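Local coordinates for Lmo0547 protein (Listeria monocytogenes, PDB 4R9N) that probably acts as a sugar-responsive transcriptional regulator of the SorC/DeoR type, the crystallised fragment being its putative sugar-binding domain, at residues R48-V52 / H75-T79; K53-W59 / L78-I84; V145-G151 / I215-L221; E19-T25 / V242-R248. All blocks are in the same frame, centred on the assembly; numbering follows the deposited sequence.

Interaction 1. Residues R48-V52 / H75-T79; sequences RIAKV and HKDLT
The imidazole of H75 reaches across to the backbone carbonyls of the turn I49 to V52, which follows helix 30-49, at one rim of a Rossmann-like alpha/beta domain. H75 itself opens a second type I beta turn like the first, H75 to L78. Each turn leads toward a strand of the central parallel sheet, 54-57 and 79-82.

The polar part centres on H75 NE2, which donates to V52 O at 3.0 Å. It meets the carbonyl almost head-on (C=O...N 167°), although the oxygen is tilted from the ring plane and the bond is somewhat bent at the hydrogen. With CG anti to the backbone N (chi1 -174°), the ring extends out of its own turn toward the other one. I49 O lies at the ring edge, in its plane, 3.2 Å from H75 NE2. The nearby backbone oxygens would probably hold the proton on NE2.

The apolar part belongs to L78, whose two methyls part company: CD2 meets I49 CG2 at 3.9 Å, the two side chains slanting across each other, while CD1 rests against V52 CG2 at 4.0 Å, side by side. M107 of helix 96-107 also packs on I49, H75 and L78. Within its own turn, L78 CB sits over the centre of the H75 ring, 3.7 Å above its plane.

Interaction 2. Residues K53-W59 / L78-I84; sequences KTLGISW and LTIIPLI
L83 reaches back over the backbone of G56 and I57 where two parallel strands, 54-57 and 79-82, run side by side; with helix 61-69 between them they form a beta-alpha-beta unit of the Rossmann-like sheet. The strands are twisted against each other by 25° and are joined by five backbone hydrogen bonds, from T79 N to K53 O at one end to L83 N to I57 O (2.9 Å) at the other.

Followed outward, L83 starts with CB 3.6 Å from I57 O, the same oxygen that its own N-H binds. CG anti to the carbonyl carbon (chi1 -64°) turns the chain back along the neighbouring strand, where CG meets I57 O and I57 N. Of the two tips, CD1 settles 3.7 Å from G56 C, and CD2 lies 4.0 Å from G56 CA. CD2 thus lies on the side of G56 where a side chain would stand. A148 of strand 147-151 packs against L83 as well.

I57 and I80 point to the other face of the sheet, their branches passing at a slant with CG1 of I57 3.8 Å from CG2 of I80. K53 NZ pairs with the D146 carboxylate in a salt bridge, T54 OG1 bonds D146 N, and S58 OG bonds N185. At the end where the pairing begins one water bridges the strands, donating to K53 O at 2.7 Å and accepting from T79 OG1.

Interaction 3. Residues V145-G151 / I215-L221; sequences VDMAIVG and IPTVVAL
V219 is gripped by strand 147-151 through both backbone groups: its N-H points straight at A148 O (2.8 Å, 179° at the hydrogen), and its O takes V150 N at 2.8 Å. A148 N to T217 O and L221 N to V150 O continue this parallel pairing in the middle of the sheet, whereas the link from T217 N to D146 O is long and weak.

Side chains follow the pairing on both faces. On one, M147, a selenomethionine, runs out fully extended (chi2 -173°, chi3 -174°), which carries its CE past T217 to 3.7 Å from V219 CG2; farther along, I149 CG2 meets L221 CD2 at 4.1 Å. On the other, I215 CD1 touches both V145 CG2 (3.7 Å) and A148 CB (3.8 Å), and V150 CG2 reaches V218 CG1.

The next shell comes from helices and a neighbouring strand. R48 and I49 of helix 30-49 pack on M147, F66 of helix 61-69 on I149 and L221, V242 of strand 242-246 on V219, and D146 is held by a salt bridge to K53. Where the strands open, a water donates to D146 O and lies 2.9 Å from T217 OG1.

Polar bonding here is confined largely to the backbone, while aliphatic groups fill both faces; this implies a buried sheet core, with a water bridging D146 O and T217 OG1 beside the weak direct bond.

Interaction 4. Residues E19-T25 / V242-R248; sequences EAIVVAT and VIVITDR
Strand 19-23, the outermost of the parallel sheet on this side, pairs with strand 242-246, which passes directly into the C-terminal helix 247-253. Five main-chain hydrogen bonds alternate along the pair; the straightest is I21 N to I243 O, 2.8 Å with 178° at the hydrogen. The last, D247 N to V23 O, already uses the first residue of the helix.

On the face shared with V242 and V244, I21 reaches its CD1 methyl to V244 CG2 at 3.8 Å, the two side chains lying alongside and pointing the same way. On the opposite face V22 CG1 presses on the helix start, 3.5 Å from D247 CA.

The polar knot is at D247. Its CG stands between backbone N and carbonyl carbon (chi1 54°), which swings the carboxylate over to the end of the first strand. There T25 OG1 donates to OD1 of D247 at 2.8 Å, on the syn side facing the other oxygen, and T25 N adds a weak bond to the same atom. In one of the two conformers of R248, T25 OG1 also sits 4.0 Å above the guanidinium plane, over its centre, with R248 NH1 bonded to M28 O. Next to this, T25 CG2 packs on T246 CG2, while T246 OG1 caps M249 N. The strand passing straight into a helix at the C-terminal edge of a parallel sheet, here with T246 as N-cap, is the strand-to-helix junction of Rossmann-like folds.

In the fold
Interactions 2, 3 and 4 are three pairings within one parallel sheet, whereas interaction 1 joins turns at its rim and is only partly buried. Interaction 1 shares L78 and T79 with interaction 2, and I49 CD1 touches L55 CD2 between them. Strands 54-57 and 147-151 are neighbours, so interactions 2 and 3 adjoin; strands 217-221 and 242-246 likewise bring interaction 3 against interaction 4. Interaction 3 lies deepest, its centre about 7 Å from that of the chain, and is chiefly aliphatic. Side-chain polar bonds cross the contact in interactions 1 and 4, through H75 and D247. R48 reaches from interaction 1 to E19 of interaction 4 by a salt bridge.

Interaction 1. Residues R48-V52 / H75-T79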
loop_
_atom_site.group_PDB
_atom_site.type_symbol
_atom_site.label_atom_id
_atom_site.label_comp_id
_atom_site.label_asym_id
_atom_site.label_seq_id
_atom_site.Cartn_x
_atom_site.Cartn_y
_atom_site.Cartn_z
ATOM N N ARG A 48 16.514 -2.684 -2.831
ATOM C CA ARG A 48 16.264 -2.471 -1.447
ATOM C C ARG A 48 15.811 -3.771 -0.787
ATOM O O ARG A 48 16.253 -4.145 0.359
ATOM C CB ARG A 48 15.157 -1.431 -1.346
ATOM C CG ARG A 48 15.031 -0.720 -0.070
ATOM C CD ARG A 48 13.962 0.347 -0.189
ATOM N NE ARG A 48 14.511 1.682 -0.313
ATOM C CZ ARG A 48 14.898 2.417 0.718
ATOM N NH1 ARG A 48 14.843 1.914 1.961
ATOM N NH2 ARG A 48 15.340 3.653 0.500
ATOM N N ILE A 49 14.903 -4.459 -1.469
ATOM C CA ILE A 49 14.347 -5.712 -0.915
ATOM C C ILE A 49 15.447 -6.752 -0.716
ATOM O O ILE A 49 15.353 -7.585 0.238
ATOM C CB ILE A 49 13.222 -6.278 -1.843
ATOM C CG1 ILE A 49 11.995 -5.385 -1.718
ATOM C CG2 ILE A 49 12.871 -7.735 -1.558
ATOM C CD1 ILE A 49 11.007 -5.455 -2.919
ATOM N N ALA A 50 16.451 -6.743 -1.613
ATOM C CA ALA A 50 17.628 -7.661 -1.464
ATOM C C ALA A 50 18.257 -7.575 -0.111
ATOM O O ALA A 50 18.846 -8.548 0.353
ATOM C CB ALA A 50 18.682 -7.430 -2.549
ATOM N N LYS A 51 18.181 -6.419 0.495
ATOM C CA LYS A 51 18.792 -6.168 1.794
ATOM C C LYS A 51 17.970 -6.514 3.041
ATOM O O LYS A 51 18.511 -6.421 4.167
ATOM C CB LYS A 51 19.229 -4.692 1.870
ATOM C CG LYS A 51 20.365 -4.382 0.881
ATOM C CD LYS A 51 20.559 -2.886 0.695
ATOM C CE LYS A 51 21.940 -2.403 1.138
ATOM N NZ LYS A 51 21.999 -0.917 1.277
ATOM N N VAL A 52 16.673 -6.821 2.925
ATOM C CA VAL A 52 15.845 -6.972 4.159
ATOM C C VAL A 52 15.564 -8.447 4.391
ATOM O O VAL A 52 15.759 -9.244 3.493
ATOM C CB VAL A 52 14.523 -6.214 4.114
ATOM C CG1 VAL A 52 14.737 -4.742 3.789
ATOM C CG2 VAL A 52 13.591 -6.781 3.014
ATOM N N HIS A 75 16.096 -14.786 -3.509
ATOM C CA HIS A 75 16.383 -14.244 -2.162
ATOM C C HIS A 75 15.804 -15.241 -1.195
ATOM O O HIS A 75 14.771 -15.014 -0.535
ATOM C CB HIS A 75 15.752 -12.851 -2.013
ATOM C CG HIS A 75 16.079 -12.102 -0.746
ATOM N ND1 HIS A 75 16.814 -12.621 0.310
ATOM C CD2 HIS A 75 15.746 -10.843 -0.370
ATOM C CE1 HIS A 75 16.893 -11.727 1.282
ATOM N NE2 HIS A 75 16.251 -10.636 0.889
ATOM N N LYS A 76 16.429 -16.401 -1.139
ATOM C CA LYS A 76 15.765 -17.542 -0.474
ATOM C C LYS A 76 15.501 -17.365 1.026
ATOM O O LYS A 76 14.537 -17.952 1.558
ATOM C CB LYS A 76 16.527 -18.838 -0.760
ATOM C CG LYS A 76 17.863 -18.864 -0.045
ATOM C CD LYS A 76 18.546 -20.233 -0.079
ATOM C CE LYS A 76 19.418 -20.403 1.165
ATOM N NZ LYS A 76 20.320 -19.230 1.378
ATOM N N ASP A 77 16.273 -16.516 1.708
ATOM C CA ASP A 77 16.038 -16.260 3.121
ATOM C C ASP A 77 14.928 -15.225 3.460
ATOM O O ASP A 77 14.628 -15.025 4.595
ATOM C CB ASP A 77 17.342 -15.879 3.861
ATOM C CG ASP A 77 18.409 -17.018 3.836
ATOM O OD1 ASP A 77 18.064 -18.214 3.701
ATOM O OD2 ASP A 77 19.614 -16.706 3.953
ATOM N N LEU A 78 14.338 -14.568 2.472
ATOM C CA LEU A 78 13.313 -13.583 2.728
ATOM C C LEU A 78 12.043 -14.243 3.231
ATOM O O LEU A 78 11.746 -15.349 2.802
ATOM C CB LEU A 78 12.991 -12.835 1.419
ATOM C CG LEU A 78 11.977 -11.666 1.507
ATOM C CD1 LEU A 78 12.467 -10.517 2.352
ATOM C CD2 LEU A 78 11.715 -11.084 0.122
ATOM N N THR A 79 11.294 -13.603 4.119
ATOM C CA THR A 79 9.898 -13.988 4.372
ATOM C C THR A 79 8.973 -12.845 3.993
ATOM O O THR A 79 9.175 -11.728 4.446
ATOM C CB THR A 79 9.704 -14.373 5.848
ATOM O OG1 THR A 79 10.608 -15.450 6.118
ATOM C CG2 THR A 79 8.307 -14.851 6.146
#

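Interaction 2. Residues K53-W59 / L78-I84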
loop_
_atom_site.group_PDB
_atom_site.type_symbol
_atom_site.label_atom_id
_atom_site.label_comp_id
_atom_site.label_asym_id
_atom_site.label_seq_id
_atom_site.Cartn_x
_atom_site.Cartn_y
_atom_site.Cartn_z
ATOM N N LYS A 53 15.147 -8.780 5.602
ATOM C CA LYS A 53 14.845 -10.168 5.998
ATOM C C LYS A 53 13.354 -10.480 5.846
ATOM O O LYS A 53 12.983 -11.653 5.660
ATOM C CB LYS A 53 15.134 -10.380 7.508
ATOM C CG LYS A 53 16.529 -10.034 7.963
ATOM C CD LYS A 53 16.691 -10.062 9.507
ATOM C CE LYS A 53 15.792 -9.117 10.308
ATOM N NZ LYS A 53 15.996 -7.638 10.141
ATOM N N THR A 54 12.528 -9.437 5.994
ATOM C CA THR A 54 11.102 -9.570 6.003
ATOM C C THR A 54 10.444 -8.395 5.243
ATOM O O THR A 54 10.855 -7.194 5.385
ATOM C CB THR A 54 10.541 -9.628 7.417
ATOM O OG1 THR A 54 10.951 -8.449 8.143
ATOM C CG2 THR A 54 10.945 -10.928 8.227
ATOM N N LEU A 55 9.422 -8.725 4.470
ATOM C CA LEU A 55 8.778 -7.758 3.569
ATOM C C LEU A 55 7.233 -7.952 3.695
ATOM O O LEU A 55 6.745 -9.067 3.514
ATOM C CB LEU A 55 9.199 -7.986 2.148
ATOM C CG LEU A 55 8.431 -7.254 1.032
ATOM C CD1 LEU A 55 8.770 -5.792 1.169
ATOM C CD2 LEU A 55 8.900 -7.743 -0.316
ATOM N N GLY A 56 6.537 -6.892 4.057
ATOM C CA GLY A 56 5.064 -6.871 4.124
ATOM C C GLY A 56 4.512 -6.248 2.833
ATOM O O GLY A 56 5.076 -5.270 2.298
ATOM N N ILE A 57 3.452 -6.834 2.311
ATOM C CA ILE A 57 2.816 -6.405 1.086
ATOM C C ILE A 57 1.328 -6.174 1.361
ATOM O O ILE A 57 0.664 -6.986 2.017
ATOM C CB ILE A 57 2.986 -7.484 0.002
ATOM C CG1 ILE A 57 4.443 -7.831 -0.217
ATOM C CG2 ILE A 57 2.331 -7.120 -1.341
ATOM C CD1 ILE A 57 5.321 -6.834 -0.877
ATOM N N SER A 58 0.812 -5.080 0.822
ATOM C CA SER A 58 -0.610 -4.834 0.836
ATOM C C SER A 58 -1.311 -5.456 -0.373
ATOM O O SER A 58 -0.982 -6.566 -0.791
ATOM C CB SER A 58 -0.869 -3.332 1.011
ATOM O OG SER A 58 -2.213 -3.057 1.332
ATOM N N TRP A 59 -2.296 -4.764 -0.935
ATOM C CA TRP A 59 -3.076 -5.272 -2.033
ATOM C C TRP A 59 -3.353 -4.194 -3.092
ATOM O O TRP A 59 -3.016 -3.014 -2.921
ATOM C CB TRP A 59 -4.394 -5.767 -1.411
ATOM C CG TRP A 59 -5.354 -4.688 -1.266
ATOM C CD1 TRP A 59 -5.351 -3.685 -0.319
ATOM C CD2 TRP A 59 -6.468 -4.441 -2.123
ATOM N NE1 TRP A 59 -6.408 -2.807 -0.574
ATOM C CE2 TRP A 59 -7.100 -3.262 -1.671
ATOM C CE3 TRP A 59 -6.985 -5.094 -3.263
ATOM C CZ2 TRP A 59 -8.227 -2.746 -2.298
ATOM C CZ3 TRP A 59 -8.117 -4.575 -3.875
ATOM C CH2 TRP A 59 -8.704 -3.401 -3.408
ATOM N N LEU A 78 14.338 -14.568 2.472
ATOM C CA LEU A 78 13.313 -13.583 2.728
ATOM C C LEU A 78 12.043 -14.243 3.231
ATOM O O LEU A 78 11.746 -15.349 2.802
ATOM C CB LEU A 78 12.991 -12.835 1.419
ATOM C CG LEU A 78 11.977 -11.666 1.507
ATOM C CD1 LEU A 78 12.467 -10.517 2.352
ATOM C CD2 LEU A 78 11.715 -11.084 0.122
ATOM N N THR A 79 11.294 -13.603 4.119
ATOM C CA THR A 79 9.898 -13.988 4.372
ATOM C C THR A 79 8.973 -12.845 3.993
ATOM O O THR A 79 9.175 -11.728 4.446
ATOM C CB THR A 79 9.704 -14.373 5.848
ATOM O OG1 THR A 79 10.608 -15.450 6.118
ATOM C CG2 THR A 79 8.307 -14.851 6.146
ATOM N N ILE A 80 7.999 -13.138 3.129
ATOM C CA ILE A 80 6.975 -12.166 2.661
ATOM C C ILE A 80 5.663 -12.422 3.399
ATOM O O ILE A 80 5.211 -13.592 3.481
ATOM C CB ILE A 80 6.747 -12.333 1.143
ATOM C CG1 ILE A 80 8.060 -12.242 0.419
ATOM C CG2 ILE A 80 5.810 -11.241 0.599
ATOM C CD1 ILE A 80 7.895 -12.541 -1.061
ATOM N N ILE A 81 5.079 -11.351 3.923
ATOM C CA ILE A 81 3.904 -11.403 4.786
ATOM C C ILE A 81 2.803 -10.490 4.214
ATOM O O ILE A 81 3.019 -9.286 4.019
ATOM C CB ILE A 81 4.204 -10.843 6.189
ATOM C CG1 ILE A 81 5.497 -11.416 6.764
ATOM C CG2 ILE A 81 3.007 -11.008 7.132
ATOM C CD1 ILE A 81 5.369 -12.830 7.212
ATOM N N PRO A 82 1.589 -11.033 4.030
ATOM C CA PRO A 82 0.465 -10.180 3.583
ATOM C C PRO A 82 -0.000 -9.336 4.761
ATOM O O PRO A 82 -0.007 -9.833 5.933
ATOM C CB PRO A 82 -0.614 -11.222 3.146
ATOM C CG PRO A 82 -0.264 -12.429 3.847
ATOM C CD PRO A 82 1.224 -12.450 4.068
ATOM N N LEU A 83 -0.304 -8.075 4.495
ATOM C CA LEU A 83 -0.650 -7.152 5.552
ATOM C C LEU A 83 -2.191 -7.003 5.676
ATOM O O LEU A 83 -2.656 -6.191 6.476
ATOM C CB LEU A 83 -0.026 -5.814 5.316
ATOM C CG LEU A 83 1.487 -5.846 5.343
ATOM C CD1 LEU A 83 2.052 -4.485 4.995
ATOM C CD2 LEU A 83 2.042 -6.354 6.626
ATOM N N ILE A 84 -2.946 -7.733 4.843
ATOM C CA ILE A 84 -4.418 -7.591 4.834
ATOM C C ILE A 84 -4.966 -8.930 4.357
ATOM O O ILE A 84 -4.318 -9.594 3.570
ATOM C CB ILE A 84 -4.899 -6.450 3.928
ATOM C CG1 ILE A 84 -6.426 -6.352 4.030
ATOM C CG2 ILE A 84 -4.449 -6.561 2.484
ATOM C CD1 ILE A 84 -6.898 -5.012 3.797
HETATM O O HOH W 1 13.142 -14.011 6.949
#

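Interaction 3. Residues V145-G151 / I215-L221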
loop_
_atom_site.group_PDB
_atom_site.type_symbol
_atom_site.label_atom_id
_atom_site.label_comp_id
_atom_site.label_asym_id
_atom_site.label_seq_id
_atom_site.Cartn_x
_atom_site.Cartn_y
_atom_site.Cartn_z
ATOM N N VAL A 145 7.633 -6.450 10.202
ATOM C CA VAL A 145 8.436 -6.520 8.972
ATOM C C VAL A 145 9.428 -5.388 8.923
ATOM O O VAL A 145 9.178 -4.331 9.495
ATOM C CB VAL A 145 7.557 -6.552 7.669
ATOM C CG1 VAL A 145 6.654 -7.811 7.658
ATOM C CG2 VAL A 145 6.715 -5.300 7.566
ATOM N N ASP A 146 10.534 -5.613 8.224
ATOM C CA ASP A 146 11.597 -4.612 8.050
ATOM C C ASP A 146 11.080 -3.484 7.145
ATOM O O ASP A 146 11.474 -2.302 7.261
ATOM C CB ASP A 146 12.816 -5.239 7.373
ATOM C CG ASP A 146 13.644 -6.185 8.288
ATOM O OD1 ASP A 146 13.542 -6.175 9.531
ATOM O OD2 ASP A 146 14.375 -7.001 7.701
HETATM N N MSE A 147 10.316 -3.901 6.126
HETATM C CA MSE A 147 9.769 -2.948 5.152
HETATM C C MSE A 147 8.436 -3.335 4.680
HETATM O O MSE A 147 8.128 -4.523 4.615
HETATM C CB MSE A 147 10.777 -2.999 3.970
HETATM C CG MSE A 147 10.381 -2.563 2.603
HETATM SE SE MSE A 147 11.969 -3.037 1.422
HETATM C CE MSE A 147 10.932 -2.146 0.182
ATOM N N ALA A 148 7.651 -2.360 4.195
ATOM C CA ALA A 148 6.288 -2.688 3.705
ATOM C C ALA A 148 6.076 -1.910 2.405
ATOM O O ALA A 148 6.585 -0.793 2.281
ATOM C CB ALA A 148 5.249 -2.314 4.727
ATOM N N ILE A 149 5.339 -2.486 1.469
ATOM C CA ILE A 149 4.978 -1.818 0.229
ATOM C C ILE A 149 3.467 -1.707 0.212
ATOM O O ILE A 149 2.751 -2.711 0.329
ATOM C CB ILE A 149 5.464 -2.572 -0.979
ATOM C CG1 ILE A 149 6.998 -2.695 -0.862
ATOM C CG2 ILE A 149 4.967 -1.887 -2.284
ATOM C CD1 ILE A 149 7.635 -3.523 -1.968
ATOM N N VAL A 150 2.979 -0.474 0.045
ATOM C CA VAL A 150 1.535 -0.200 0.085
ATOM C C VAL A 150 1.168 0.694 -1.114
ATOM O O VAL A 150 2.024 1.395 -1.689
ATOM C CB VAL A 150 1.087 0.467 1.411
ATOM C CG1 VAL A 150 1.416 -0.382 2.592
ATOM C CG2 VAL A 150 1.702 1.850 1.532
ATOM N N GLY A 151 -0.111 0.641 -1.486
ATOM C CA GLY A 151 -0.724 1.647 -2.384
ATOM C C GLY A 151 -1.447 2.722 -1.573
ATOM O O GLY A 151 -1.781 2.544 -0.411
ATOM N N ILE A 215 6.555 0.625 11.212
ATOM C CA ILE A 215 7.426 -0.170 10.341
ATOM C C ILE A 215 8.573 0.758 9.894
ATOM O O ILE A 215 8.318 1.886 9.541
ATOM C CB ILE A 215 6.635 -0.742 9.145
ATOM C CG1 ILE A 215 5.700 -1.853 9.620
ATOM C CG2 ILE A 215 7.548 -1.314 8.079
ATOM C CD1 ILE A 215 4.740 -2.329 8.533
ATOM N N PRO A 216 9.830 0.277 9.938
ATOM C CA PRO A 216 10.965 1.179 9.681
ATOM C C PRO A 216 10.925 1.832 8.321
ATOM O O PRO A 216 11.262 3.046 8.238
ATOM C CB PRO A 216 12.191 0.275 9.814
ATOM C CG PRO A 216 11.762 -0.764 10.766
ATOM C CD PRO A 216 10.292 -0.996 10.523
ATOM N N THR A 217 10.566 1.077 7.281
ATOM C CA THR A 217 10.503 1.644 5.941
ATOM C C THR A 217 9.212 1.256 5.274
ATOM O O THR A 217 9.006 0.085 4.891
ATOM C CB THR A 217 11.657 1.203 5.043
ATOM O OG1 THR A 217 12.931 1.464 5.686
ATOM C CG2 THR A 217 11.583 1.874 3.648
ATOM N N VAL A 218 8.351 2.215 5.062
ATOM C CA VAL A 218 7.094 1.972 4.354
ATOM C C VAL A 218 7.236 2.686 2.993
ATOM O O VAL A 218 7.499 3.907 2.931
ATOM C CB VAL A 218 5.882 2.550 5.101
ATOM C CG1 VAL A 218 4.628 2.499 4.219
ATOM C CG2 VAL A 218 5.686 1.822 6.405
ATOM N N VAL A 219 7.087 1.902 1.923
ATOM C CA VAL A 219 7.158 2.398 0.591
ATOM C C VAL A 219 5.775 2.490 -0.007
ATOM O O VAL A 219 5.024 1.509 0.075
ATOM C CB VAL A 219 7.939 1.417 -0.281
ATOM C CG1 VAL A 219 8.026 1.984 -1.686
ATOM C CG2 VAL A 219 9.304 1.194 0.315
ATOM N N ALA A 220 5.417 3.642 -0.545
ATOM C CA ALA A 220 4.153 3.796 -1.226
ATOM C C ALA A 220 4.341 4.051 -2.707
ATOM O O ALA A 220 5.266 4.839 -3.180
ATOM C CB ALA A 220 3.353 4.906 -0.588
ATOM N N LEU A 221 3.497 3.370 -3.459
ATOM C CA LEU A 221 3.411 3.501 -4.915
ATOM C C LEU A 221 2.092 4.174 -5.238
ATOM O O LEU A 221 1.066 3.645 -4.835
ATOM C CB LEU A 221 3.345 2.091 -5.505
ATOM C CG LEU A 221 4.583 1.253 -5.762
ATOM C CD1 LEU A 221 5.652 1.398 -4.723
ATOM C CD2 LEU A 221 4.216 -0.217 -5.958
HETATM O O HOH W 2 13.803 -1.224 6.401
#

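Interaction 4. Residues E19-T25 / V242-R248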
loop_
_atom_site.group_PDB
_atom_site.type_symbol
_atom_site.label_atom_id
_atom_site.label_comp_id
_atom_site.label_asym_id
_atom_site.label_seq_id
_atom_site.Cartn_x
_atom_site.Cartn_y
_atom_site.Cartn_z
ATOM N N GLU A 19 13.423 8.721 1.064
ATOM C CA GLU A 19 13.726 8.735 -0.350
ATOM C C GLU A 19 12.509 8.949 -1.225
ATOM O O GLU A 19 11.418 8.456 -0.928
ATOM C CB GLU A 19 14.430 7.437 -0.789
ATOM C CG GLU A 19 14.908 7.514 -2.246
ATOM C CD GLU A 19 15.603 6.266 -2.770
ATOM O OE1 GLU A 19 15.552 5.198 -2.103
ATOM O OE2 GLU A 19 16.244 6.342 -3.874
ATOM N N ALA A 20 12.690 9.658 -2.322
ATOM C CA ALA A 20 11.673 9.791 -3.359
ATOM C C ALA A 20 12.255 9.299 -4.671
ATOM O O ALA A 20 13.358 9.717 -5.057
ATOM C CB ALA A 20 11.142 11.226 -3.431
ATOM N N ILE A 21 11.568 8.363 -5.320
ATOM C CA ILE A 21 11.965 7.887 -6.612
ATOM C C ILE A 21 10.978 8.409 -7.661
ATOM O O ILE A 21 9.760 8.136 -7.564
ATOM C CB ILE A 21 11.944 6.357 -6.614
ATOM C CG1 ILE A 21 12.954 5.831 -5.583
ATOM C CG2 ILE A 21 12.209 5.882 -8.035
ATOM C CD1 ILE A 21 12.580 4.468 -4.995
ATOM N N VAL A 22 11.447 9.271 -8.546
ATOM C CA VAL A 22 10.559 9.941 -9.459
ATOM C C VAL A 22 10.862 9.421 -10.832
ATOM O O VAL A 22 12.015 9.450 -11.288
ATOM C CB VAL A 22 10.709 11.488 -9.479
ATOM C CG1 VAL A 22 9.757 12.056 -10.487
ATOM C CG2 VAL A 22 10.394 12.092 -8.135
ATOM N N VAL A 23 9.806 9.050 -11.532
ATOM C CA VAL A 23 9.917 8.357 -12.794
ATOM C C VAL A 23 9.541 9.323 -13.899
ATOM O O VAL A 23 8.499 9.931 -13.835
ATOM C CB VAL A 23 8.973 7.110 -12.749
ATOM C CG1 VAL A 23 8.729 6.561 -14.115
ATOM C CG2 VAL A 23 9.574 6.049 -11.819
ATOM N N ALA A 24 10.392 9.465 -14.907
ATOM C CA ALA A 24 10.156 10.407 -15.983
ATOM C C ALA A 24 9.206 9.820 -16.985
ATOM O O ALA A 24 9.476 8.790 -17.547
ATOM C CB ALA A 24 11.464 10.798 -16.675
ATOM N N THR A 25 8.081 10.480 -17.194
ATOM C CA THR A 25 7.130 10.044 -18.177
ATOM C C THR A 25 7.402 10.892 -19.409
ATOM O O THR A 25 7.622 12.109 -19.312
ATOM C CB THR A 25 5.691 10.296 -17.724
ATOM O OG1 THR A 25 5.548 11.661 -17.346
ATOM C CG2 THR A 25 5.311 9.416 -16.522
ATOM N N VAL A 242 9.211 6.246 1.780
ATOM C CA VAL A 242 9.769 6.221 0.456
ATOM C C VAL A 242 8.552 6.255 -0.479
ATOM O O VAL A 242 7.548 5.463 -0.319
ATOM C CB VAL A 242 10.561 4.897 0.211
ATOM C CG1 VAL A 242 10.990 4.780 -1.246
ATOM C CG2 VAL A 242 11.758 4.753 1.185
ATOM N N ILE A 243 8.591 7.141 -1.423
ATOM C CA ILE A 243 7.565 7.169 -2.468
ATOM C C ILE A 243 8.138 6.922 -3.811
ATOM O O ILE A 243 9.301 7.353 -4.119
ATOM C CB ILE A 243 6.788 8.497 -2.540
ATOM C CG1 ILE A 243 7.680 9.714 -2.714
ATOM C CG2 ILE A 243 5.896 8.663 -1.328
ATOM C CD1 ILE A 243 6.835 10.924 -3.068
ATOM N N VAL A 244 7.380 6.210 -4.633
ATOM C CA VAL A 244 7.696 5.981 -6.021
ATOM C C VAL A 244 6.512 6.560 -6.773
ATOM O O VAL A 244 5.368 6.072 -6.631
ATOM C CB VAL A 244 7.872 4.486 -6.385
ATOM C CG1 VAL A 244 8.370 4.369 -7.793
ATOM C CG2 VAL A 244 8.894 3.841 -5.443
ATOM N N ILE A 245 6.777 7.643 -7.502
ATOM C CA ILE A 245 5.766 8.357 -8.264
ATOM C C ILE A 245 6.312 8.919 -9.554
ATOM O O ILE A 245 7.530 8.956 -9.761
ATOM C CB ILE A 245 5.089 9.501 -7.485
ATOM C CG1 ILE A 245 6.099 10.564 -7.101
ATOM C CG2 ILE A 245 4.308 8.961 -6.268
ATOM C CD1 ILE A 245 5.405 11.801 -6.508
ATOM N N THR A 246 5.401 9.366 -10.398
ATOM C CA THR A 246 5.735 9.917 -11.680
ATOM C C THR A 246 6.149 11.368 -11.498
ATOM O O THR A 246 5.842 12.009 -10.499
ATOM C CB THR A 246 4.560 9.906 -12.680
ATOM O OG1 THR A 246 3.471 10.652 -12.185
ATOM C CG2 THR A 246 4.125 8.503 -13.045
ATOM N N ASP A 247 6.824 11.900 -12.474
ATOM C CA ASP A 247 7.173 13.340 -12.404
ATOM C C ASP A 247 5.967 14.247 -12.513
ATOM O O ASP A 247 5.940 15.336 -11.913
ATOM C CB ASP A 247 8.263 13.715 -13.445
ATOM C CG ASP A 247 7.917 13.315 -14.832
ATOM O OD1 ASP A 247 6.794 12.767 -15.077
ATOM O OD2 ASP A 247 8.812 13.565 -15.712
ATOM N N ARG A 248 4.961 13.805 -13.265
ATOM C CA ARG A 248 3.673 14.519 -13.341
ATOM C C ARG A 248 2.991 14.632 -11.955
ATOM O O ARG A 248 2.505 15.704 -11.572
ATOM C CB ARG A 248 2.767 13.807 -14.343
ATOM C CG ARG A 248 1.716 14.661 -15.038
ATOM C CD ARG A 248 1.539 14.219 -16.491
ATOM N NE ARG A 248 1.430 12.762 -16.621
ATOM C CZ ARG A 248 1.597 12.073 -17.753
ATOM N NH1 ARG A 248 1.468 10.759 -17.739
ATOM N NH2 ARG A 248 1.862 12.677 -18.887
#